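Local coordinates for YkuI protein (Bacillus subtilis, PDB 2BAS) that binds the second messenger cyclic di-GMP and probably acts as a cyclic-di-GMP-specific phosphodiesterase through its EAL domain, at residues F100-D106 against K136-R142; A115-M119 against I147-E153; C332-I336 against D395-G399. All coordinates share one frame; numbering follows the deposited sequence.

Contact 1. Residues F100-D106 against K136-R142; sequences FLEADSD and KGIELHR
L101 lays its CD2 methyl against I138, with CD2 3.7 Å from I138 CG1. The same methyl also meets the backbone of the 136-142 loop, L101 CD2 lying 3.5 Å from K136 O. The other branch, CD1, is 4.1 Å from K136 CB, and the two side chains cross at about a right angle. F100 adds a looser apolar touch, its CB being 4.4 Å from I138 CD1.

The second half of the contact is the guanidinium of R142. A bend in its chain at chi3 (61°) brings the flat group alongside the S105 backbone. S105 O sits over one face, toward the rim, and is 3.3 Å from R142 CD. I138 CG2, from the same loop as R142, lies over the opposite face. No hydrogen bond crosses between the segments: S105 O is near R142 NE, but the angle is poor. NE bonds instead to L107 O, just beyond the 100-106 loop. A leucine in place of R142 would probably leave L107 O without this donor and open a gap between I138 and the S105 backbone.

Helix 124-135 ends in a Schellman motif at G137, and the 100-106 loop follows helix 82-100. The two loops lead into the adjacent parallel strands 108-112 and 143-147, where F100 and I138 both rest on I109.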
loop_
_atom_site.group_PDB
_atom_site.type_symbol
_atom_site.label_atom_id
_atom_site.label_comp_id
_atom_site.label_asym_id
_atom_site.label_seq_id
_atom_site.Cartn_x
_atom_site.Cartn_y
_atom_site.Cartn_z
ATOM N N PHE A 100 7.252 12.867 -34.619
ATOM C CA PHE A 100 8.334 12.744 -33.632
ATOM C C PHE A 100 9.733 12.760 -34.260
ATOM O O PHE A 100 10.651 13.373 -33.706
ATOM C CB PHE A 100 8.162 11.491 -32.762
ATOM C CG PHE A 100 7.200 11.666 -31.612
ATOM C CD1 PHE A 100 5.914 11.141 -31.673
ATOM C CD2 PHE A 100 7.583 12.348 -30.463
ATOM C CE1 PHE A 100 5.020 11.298 -30.603
ATOM C CE2 PHE A 100 6.698 12.507 -29.390
ATOM C CZ PHE A 100 5.417 11.982 -29.463
ATOM N N LEU A 101 9.892 12.104 -35.413
ATOM C CA LEU A 101 11.175 12.074 -36.131
ATOM C C LEU A 101 11.723 13.474 -36.455
ATOM O O LEU A 101 12.895 13.617 -36.803
ATOM C CB LEU A 101 11.071 11.257 -37.428
ATOM C CG LEU A 101 11.210 9.731 -37.488
ATOM C CD1 LEU A 101 11.049 9.275 -38.935
ATOM C CD2 LEU A 101 12.541 9.243 -36.937
ATOM N N GLU A 102 10.867 14.490 -36.339
ATOM C CA GLU A 102 11.250 15.878 -36.600
ATOM C C GLU A 102 11.575 16.644 -35.320
ATOM O O GLU A 102 12.414 17.541 -35.325
ATOM C CB GLU A 102 10.150 16.615 -37.378
ATOM C CG GLU A 102 9.707 15.943 -38.684
ATOM C CD GLU A 102 10.835 15.740 -39.689
ATOM O OE1 GLU A 102 11.590 16.701 -39.972
ATOM O OE2 GLU A 102 10.951 14.612 -40.212
ATOM N N ALA A 103 10.917 16.283 -34.225
ATOM C CA ALA A 103 11.104 16.977 -32.949
ATOM C C ALA A 103 12.337 16.519 -32.162
ATOM O O ALA A 103 13.191 15.802 -32.678
ATOM C CB ALA A 103 9.855 16.850 -32.103
ATOM N N ASP A 104 12.401 16.937 -30.900
ATOM C CA ASP A 104 13.523 16.646 -30.008
ATOM C C ASP A 104 13.711 15.147 -29.771
ATOM O O ASP A 104 12.744 14.417 -29.543
ATOM C CB ASP A 104 13.328 17.375 -28.676
ATOM C CG ASP A 104 13.004 18.858 -28.854
ATOM O OD1 ASP A 104 13.372 19.652 -27.962
ATOM O OD2 ASP A 104 12.390 19.238 -29.876
ATOM N N SER A 105 14.970 14.713 -29.810
ATOM C CA SER A 105 15.362 13.298 -29.730
ATOM C C SER A 105 15.186 12.616 -28.349
ATOM O O SER A 105 15.506 11.432 -28.186
ATOM C CB SER A 105 16.815 13.168 -30.214
ATOM O OG SER A 105 17.197 11.823 -30.428
ATOM N N ASP A 106 14.663 13.348 -27.367
ATOM C CA ASP A 106 14.567 12.835 -25.995
ATOM C C ASP A 106 13.133 12.789 -25.458
ATOM O O ASP A 106 12.898 12.372 -24.314
ATOM C CB ASP A 106 15.431 13.683 -25.063
ATOM C CG ASP A 106 14.880 15.090 -24.876
ATOM O OD1 ASP A 106 14.646 15.490 -23.714
ATOM O OD2 ASP A 106 14.660 15.794 -25.888
ATOM N N LYS A 136 14.713 4.081 -38.375
ATOM C CA LYS A 136 14.680 5.467 -38.856
ATOM C C LYS A 136 15.292 6.444 -37.845
ATOM O O LYS A 136 15.410 7.640 -38.123
ATOM C CB LYS A 136 13.252 5.882 -39.225
ATOM C CG LYS A 136 12.629 5.012 -40.293
ATOM C CD LYS A 136 11.188 5.386 -40.572
ATOM C CE LYS A 136 10.691 4.634 -41.805
ATOM N NZ LYS A 136 9.365 5.115 -42.285
ATOM N N GLY A 137 15.671 5.933 -36.675
ATOM C CA GLY A 137 16.380 6.736 -35.681
ATOM C C GLY A 137 15.684 7.059 -34.368
ATOM O O GLY A 137 16.090 8.000 -33.687
ATOM N N ILE A 138 14.638 6.307 -34.011
ATOM C CA ILE A 138 13.974 6.481 -32.712
ATOM C C ILE A 138 14.350 5.345 -31.763
ATOM O O ILE A 138 13.924 4.200 -31.943
ATOM C CB ILE A 138 12.424 6.544 -32.798
ATOM C CG1 ILE A 138 11.954 7.721 -33.650
ATOM C CG2 ILE A 138 11.837 6.690 -31.406
ATOM C CD1 ILE A 138 10.431 7.858 -33.733
ATOM N N GLU A 139 15.134 5.677 -30.746
ATOM C CA GLU A 139 15.574 4.703 -29.760
ATOM C C GLU A 139 14.372 4.095 -29.032
ATOM O O GLU A 139 13.493 4.817 -28.559
ATOM C CB GLU A 139 16.561 5.357 -28.789
ATOM C CG GLU A 139 17.843 5.862 -29.471
ATOM C CD GLU A 139 18.726 6.705 -28.560
ATOM O OE1 GLU A 139 19.959 6.488 -28.554
ATOM O OE2 GLU A 139 18.194 7.583 -27.847
ATOM N N LEU A 140 14.336 2.766 -28.962
ATOM C CA LEU A 140 13.216 2.031 -28.360
ATOM C C LEU A 140 12.889 2.426 -26.922
ATOM O O LEU A 140 11.746 2.262 -26.476
ATOM C CB LEU A 140 13.456 0.521 -28.433
ATOM C CG LEU A 140 13.465 -0.126 -29.821
ATOM C CD1 LEU A 140 14.015 -1.545 -29.755
ATOM C CD2 LEU A 140 12.078 -0.106 -30.458
ATOM N N HIS A 141 13.885 2.948 -26.206
ATOM C CA HIS A 141 13.707 3.331 -24.809
ATOM C C HIS A 141 12.839 4.575 -24.656
ATOM O O HIS A 141 12.529 4.978 -23.543
ATOM C CB HIS A 141 15.056 3.492 -24.078
ATOM C CG HIS A 141 15.871 4.675 -24.520
ATOM N ND1 HIS A 141 17.078 4.544 -25.169
ATOM C CD2 HIS A 141 15.666 6.008 -24.379
ATOM C CE1 HIS A 141 17.578 5.742 -25.420
ATOM N NE2 HIS A 141 16.738 6.648 -24.954
ATOM N N ARG A 142 12.454 5.179 -25.775
ATOM C CA ARG A 142 11.620 6.376 -25.752
ATOM C C ARG A 142 10.126 6.069 -25.771
ATOM O O ARG A 142 9.298 6.976 -25.602
ATOM C CB ARG A 142 11.966 7.273 -26.936
ATOM C CG ARG A 142 13.291 8.012 -26.790
ATOM C CD ARG A 142 13.684 8.668 -28.115
ATOM N NE ARG A 142 12.695 9.652 -28.557
ATOM C CZ ARG A 142 12.644 10.183 -29.775
ATOM N NH1 ARG A 142 13.526 9.832 -30.708
ATOM N NH2 ARG A 142 11.700 11.068 -30.061
#

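Contact 2. Residues A115-M119 against I147-E153; sequences ANLLM and ITEHNFE
A115 is the apolar centre of this contact. Its CB is 3.7 Å from F152 CD1 and 3.9 Å from I147 CG2, so the methyl touches both the ring and the strand residue. One helical turn along, L118 CD2 meets I147 CD1 at 3.9 Å, the two side chains crossing at about a right angle. M119, a selenomethionine, reaches the far end of the phenylalanine: its CG lies 4.0 Å from F152 CZ, at the ring edge and near the ring plane. F152 CG stands anti to the backbone N (chi1 -157°), which swings the ring back from its loop toward helix 115-118. Helix 156-167 packs on this apolar group, with F152 touching L159 and both L118 and M119 touching M162.

N116 marks the polar edge. Its side chain passes F152 in the opposite direction, with the amide and ring planes almost parallel. The amide uses both ends on the loop backbone. E153 N gives a weak hydrogen bond to N116 OD1, at 3.4 Å. N116 ND2 gives another weak one to N151 O, also at 3.4 Å. Both are nearly straight, and together they are consistent with this orientation of the amide.

Segment 115-119 comes shortly after strand 108-112, and segment 147-153 runs on from the last residue of the adjacent parallel strand 143-147. This is the beta-alpha loop side of the TIM-barrel-like (beta/alpha) fold of EAL domains. Enzymes with this type of barrel generally keep their active sites at the C-terminal ends of the strands.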
loop_
_atom_site.group_PDB
_atom_site.type_symbol
_atom_site.label_atom_id
_atom_site.label_comp_id
_atom_site.label_asym_id
_atom_site.label_seq_id
_atom_site.Cartn_x
_atom_site.Cartn_y
_atom_site.Cartn_z
ATOM N N ALA A 115 -4.845 -4.109 -24.947
ATOM C CA ALA A 115 -4.194 -5.385 -24.674
ATOM C C ALA A 115 -4.743 -6.533 -25.533
ATOM O O ALA A 115 -3.979 -7.382 -26.000
ATOM C CB ALA A 115 -4.311 -5.723 -23.208
ATOM N N ASN A 116 -6.061 -6.557 -25.734
ATOM C CA ASN A 116 -6.692 -7.586 -26.557
ATOM C C ASN A 116 -6.249 -7.505 -28.021
ATOM O O ASN A 116 -5.926 -8.529 -28.623
ATOM C CB ASN A 116 -8.223 -7.516 -26.462
ATOM C CG ASN A 116 -8.733 -7.525 -25.026
ATOM O OD1 ASN A 116 -8.387 -8.400 -24.222
ATOM N ND2 ASN A 116 -9.579 -6.547 -24.704
ATOM N N LEU A 117 -6.234 -6.297 -28.589
ATOM C CA LEU A 117 -5.760 -6.098 -29.969
ATOM C C LEU A 117 -4.301 -6.484 -30.097
ATOM O O LEU A 117 -3.893 -7.108 -31.079
ATOM C CB LEU A 117 -5.938 -4.651 -30.437
ATOM C CG LEU A 117 -7.352 -4.073 -30.519
ATOM C CD1 LEU A 117 -7.294 -2.659 -31.067
ATOM C CD2 LEU A 117 -8.271 -4.937 -31.377
ATOM N N LEU A 118 -3.530 -6.121 -29.079
ATOM C CA LEU A 118 -2.110 -6.378 -29.031
ATOM C C LEU A 118 -1.817 -7.879 -28.988
ATOM O O LEU A 118 -0.940 -8.377 -29.692
ATOM C CB LEU A 118 -1.524 -5.669 -27.810
ATOM C CG LEU A 118 -0.029 -5.342 -27.770
ATOM C CD1 LEU A 118 0.365 -4.417 -28.904
ATOM C CD2 LEU A 118 0.311 -4.707 -26.436
HETATM N N MSE A 119 -2.592 -8.601 -28.187
HETATM C CA MSE A 119 -2.336 -10.012 -27.933
HETATM C C MSE A 119 -2.847 -10.957 -29.027
HETATM O O MSE A 119 -2.659 -12.169 -28.927
HETATM C CB MSE A 119 -2.912 -10.403 -26.570
HETATM C CG MSE A 119 -2.173 -11.551 -25.900
HETATM SE SE MSE A 119 -0.313 -11.091 -25.464
HETATM C CE MSE A 119 0.392 -12.864 -25.267
ATOM N N ILE A 147 -0.825 0.041 -20.919
ATOM C CA ILE A 147 -1.699 -1.116 -20.973
ATOM C C ILE A 147 -2.842 -0.985 -19.958
ATOM O O ILE A 147 -2.656 -0.449 -18.860
ATOM C CB ILE A 147 -0.906 -2.433 -20.731
ATOM C CG1 ILE A 147 0.325 -2.512 -21.643
ATOM C CG2 ILE A 147 -1.791 -3.655 -20.978
ATOM C CD1 ILE A 147 -0.001 -2.662 -23.142
ATOM N N THR A 148 -4.026 -1.452 -20.351
ATOM C CA THR A 148 -5.189 -1.475 -19.475
ATOM C C THR A 148 -5.585 -2.934 -19.281
ATOM O O THR A 148 -6.124 -3.565 -20.195
ATOM C CB THR A 148 -6.381 -0.682 -20.070
ATOM O OG1 THR A 148 -5.934 0.595 -20.540
ATOM C CG2 THR A 148 -7.474 -0.478 -19.024
ATOM N N GLU A 149 -5.308 -3.467 -18.093
ATOM C CA GLU A 149 -5.586 -4.879 -17.801
ATOM C C GLU A 149 -7.012 -5.089 -17.318
ATOM O O GLU A 149 -7.444 -6.220 -17.120
ATOM C CB GLU A 149 -4.624 -5.424 -16.751
ATOM C CG GLU A 149 -3.185 -5.021 -16.932
ATOM C CD GLU A 149 -2.419 -5.177 -15.648
ATOM O OE1 GLU A 149 -2.764 -6.080 -14.855
ATOM O OE2 GLU A 149 -1.477 -4.393 -15.425
ATOM N N HIS A 150 -7.728 -3.992 -17.099
ATOM C CA HIS A 150 -9.130 -4.055 -16.728
ATOM C C HIS A 150 -9.916 -4.803 -17.811
ATOM O O HIS A 150 -10.750 -5.660 -17.511
ATOM C CB HIS A 150 -9.680 -2.636 -16.505
ATOM C CG HIS A 150 -11.172 -2.532 -16.616
ATOM N ND1 HIS A 150 -12.033 -3.153 -15.734
ATOM C CD2 HIS A 150 -11.955 -1.872 -17.503
ATOM C CE1 HIS A 150 -13.281 -2.887 -16.078
ATOM N NE2 HIS A 150 -13.261 -2.113 -17.149
ATOM N N ASN A 151 -9.606 -4.503 -19.068
ATOM C CA ASN A 151 -10.344 -5.042 -20.204
ATOM C C ASN A 151 -9.987 -6.469 -20.648
ATOM O O ASN A 151 -10.664 -7.029 -21.510
ATOM C CB ASN A 151 -10.184 -4.085 -21.389
ATOM C CG ASN A 151 -10.777 -2.721 -21.114
ATOM O OD1 ASN A 151 -11.891 -2.610 -20.599
ATOM N ND2 ASN A 151 -10.041 -1.674 -21.462
ATOM N N PHE A 152 -8.956 -7.059 -20.044
ATOM C CA PHE A 152 -8.334 -8.270 -20.592
ATOM C C PHE A 152 -9.105 -9.575 -20.427
ATOM O O PHE A 152 -9.335 -10.039 -19.310
ATOM C CB PHE A 152 -6.902 -8.417 -20.072
ATOM C CG PHE A 152 -6.022 -9.253 -20.951
ATOM C CD1 PHE A 152 -5.879 -8.948 -22.303
ATOM C CD2 PHE A 152 -5.327 -10.336 -20.430
ATOM C CE1 PHE A 152 -5.066 -9.718 -23.128
ATOM C CE2 PHE A 152 -4.505 -11.111 -21.243
ATOM C CZ PHE A 152 -4.374 -10.801 -22.598
ATOM N N GLU A 153 -9.493 -10.164 -21.560
ATOM C CA GLU A 153 -10.209 -11.441 -21.575
ATOM C C GLU A 153 -9.255 -12.627 -21.602
ATOM O O GLU A 153 -9.615 -13.723 -21.167
ATOM C CB GLU A 153 -11.163 -11.538 -22.771
ATOM C CG GLU A 153 -12.474 -10.774 -22.619
ATOM C CD GLU A 153 -12.324 -9.280 -22.854
ATOM O OE1 GLU A 153 -11.372 -8.877 -23.561
ATOM O OE2 GLU A 153 -13.162 -8.508 -22.339
#

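Contact 3. Residues C332-I336 against D395-G399; sequences CSFRI and DLETG
An Asx motif in the turn between strands 388-394 and 401-409 meets strand 335-340 through a largely buried salt-bridge network, with E397 at its exposed edge. All three strands belong to the six-stranded antiparallel sheet of the C-terminal domain, which is consistent with a PAS-like fold.

R335 reaches across to the turn with CG anti to its backbone N (chi1 -160°) and a bend at chi3. R335 NH2 bonds to D395 OD2 at 2.9 Å, and the guanidinium and carboxylate are nearly coplanar (21° apart). R335 NH1 bonds to E397 OE1 at 2.6 Å. That oxygen is met from above its carboxylate plane, and the two flat groups stand 72° apart. Weak bonds from NH1 to both oxygens of D395 fill in the network. NH2 has a second acid partner in D418 on strand 413-419, while E397 OE2 is held by the hydroxyl of Y363. Three carboxylates surround one guanidinium, so R335 probably offsets the repulsion among them.

F334 lies beside the arginine. Its ring presents its edge to D395, CZ lying 3.9 Å from D395 OD2, and its CE1 is 3.6 Å from T398 CG2. On the same turn, L396 packs on G227 of the second subunit.

D395 OD1 accepts from T398 OG1 at 3.0 Å, and T398 N gives the same oxygen a nearly straight bond of 2.7 Å along the C-O direction.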
loop_
_atom_site.group_PDB
_atom_site.type_symbol
_atom_site.label_atom_id
_atom_site.label_comp_id
_atom_site.label_asym_id
_atom_site.label_seq_id
_atom_site.Cartn_x
_atom_site.Cartn_y
_atom_site.Cartn_z
ATOM N N CYS A 332 -7.443 14.763 27.014
ATOM C CA CYS A 332 -6.795 14.455 25.734
ATOM C C CYS A 332 -6.460 12.992 25.468
ATOM O O CYS A 332 -5.675 12.695 24.571
ATOM C CB CYS A 332 -5.536 15.308 25.545
ATOM S SG CYS A 332 -4.304 15.135 26.847
ATOM N N SER A 333 -7.055 12.071 26.215
ATOM C CA SER A 333 -6.812 10.655 25.941
ATOM C C SER A 333 -8.027 9.766 26.207
ATOM O O SER A 333 -8.989 10.203 26.814
ATOM C CB SER A 333 -5.546 10.145 26.666
ATOM O OG SER A 333 -5.596 10.332 28.073
ATOM N N PHE A 334 -7.991 8.527 25.725
ATOM C CA PHE A 334 -9.092 7.586 25.991
ATOM C C PHE A 334 -8.531 6.191 26.285
ATOM O O PHE A 334 -9.248 5.307 26.727
ATOM C CB PHE A 334 -10.136 7.559 24.853
ATOM C CG PHE A 334 -9.682 6.803 23.631
ATOM C CD1 PHE A 334 -10.067 5.476 23.437
ATOM C CD2 PHE A 334 -8.863 7.410 22.686
ATOM C CE1 PHE A 334 -9.653 4.764 22.317
ATOM C CE2 PHE A 334 -8.437 6.721 21.570
ATOM C CZ PHE A 334 -8.827 5.389 21.378
ATOM N N ARG A 335 -7.242 6.008 26.060
ATOM C CA ARG A 335 -6.575 4.754 26.446
ATOM C C ARG A 335 -5.124 5.011 26.807
ATOM O O ARG A 335 -4.428 5.766 26.108
ATOM C CB ARG A 335 -6.661 3.702 25.346
ATOM C CG ARG A 335 -6.436 2.300 25.854
ATOM C CD ARG A 335 -6.214 1.310 24.739
ATOM N NE ARG A 335 -7.447 0.909 24.063
ATOM C CZ ARG A 335 -7.825 1.344 22.863
ATOM N NH1 ARG A 335 -8.950 0.892 22.324
ATOM N NH2 ARG A 335 -7.075 2.215 22.197
ATOM N N ILE A 336 -4.694 4.413 27.921
ATOM C CA ILE A 336 -3.298 4.476 28.390
ATOM C C ILE A 336 -2.838 3.096 28.890
ATOM O O ILE A 336 -3.594 2.411 29.586
ATOM C CB ILE A 336 -3.112 5.546 29.498
ATOM C CG1 ILE A 336 -3.661 6.891 29.020
ATOM C CG2 ILE A 336 -1.629 5.696 29.902
ATOM C CD1 ILE A 336 -3.547 8.026 30.027
ATOM N N ASP A 395 -8.444 3.226 15.060
ATOM C CA ASP A 395 -8.440 2.395 16.278
ATOM C C ASP A 395 -9.309 1.160 16.078
ATOM O O ASP A 395 -10.488 1.283 15.756
ATOM C CB ASP A 395 -8.950 3.183 17.480
ATOM C CG ASP A 395 -8.937 2.367 18.758
ATOM O OD1 ASP A 395 -10.018 1.904 19.148
ATOM O OD2 ASP A 395 -7.859 2.173 19.365
ATOM N N LEU A 396 -8.738 -0.027 16.276
ATOM C CA LEU A 396 -9.475 -1.277 16.006
ATOM C C LEU A 396 -10.713 -1.509 16.859
ATOM O O LEU A 396 -11.693 -2.088 16.381
ATOM C CB LEU A 396 -8.563 -2.502 16.041
ATOM C CG LEU A 396 -8.020 -2.964 14.683
ATOM C CD1 LEU A 396 -7.230 -4.258 14.848
ATOM C CD2 LEU A 396 -9.138 -3.167 13.655
ATOM N N GLU A 397 -10.679 -1.040 18.104
ATOM C CA GLU A 397 -11.816 -1.222 19.002
ATOM C C GLU A 397 -12.900 -0.178 18.779
ATOM O O GLU A 397 -14.048 -0.534 18.528
ATOM C CB GLU A 397 -11.376 -1.262 20.474
ATOM C CG GLU A 397 -10.502 -2.476 20.808
ATOM C CD GLU A 397 -9.911 -2.458 22.227
ATOM O OE1 GLU A 397 -10.050 -1.437 22.946
ATOM O OE2 GLU A 397 -9.301 -3.485 22.619
ATOM N N THR A 398 -12.540 1.101 18.853
ATOM C CA THR A 398 -13.536 2.177 18.786
ATOM C C THR A 398 -14.043 2.478 17.376
ATOM O O THR A 398 -15.218 2.826 17.196
ATOM C CB THR A 398 -13.075 3.480 19.490
ATOM O OG1 THR A 398 -12.023 4.100 18.745
ATOM C CG2 THR A 398 -12.596 3.192 20.905
ATOM N N GLY A 399 -13.172 2.332 16.383
ATOM C CA GLY A 399 -13.541 2.541 14.989
ATOM C C GLY A 399 -13.437 3.985 14.525
ATOM O O GLY A 399 -14.166 4.416 13.629
#

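Contacts 1 and 2 belong to the same EAL domain and join the connections of the same two parallel strands, 108-112 and 143-147. Contact 1 lies where the chain enters these strands, and contact 2 where it leaves them. Their centres are about 26 Å apart, and their segments alternate along the chain. Both are partly buried. Contact 1 has no hydrogen bond between its segments, and contact 2 has two weak ones. Contact 3 lies in the C-terminal domain, its centre about 58 Å from that of contact 1 and 46 Å from that of contact 2. It is more buried, yet the most strongly charged, with salt bridges in place of mainly apolar packing.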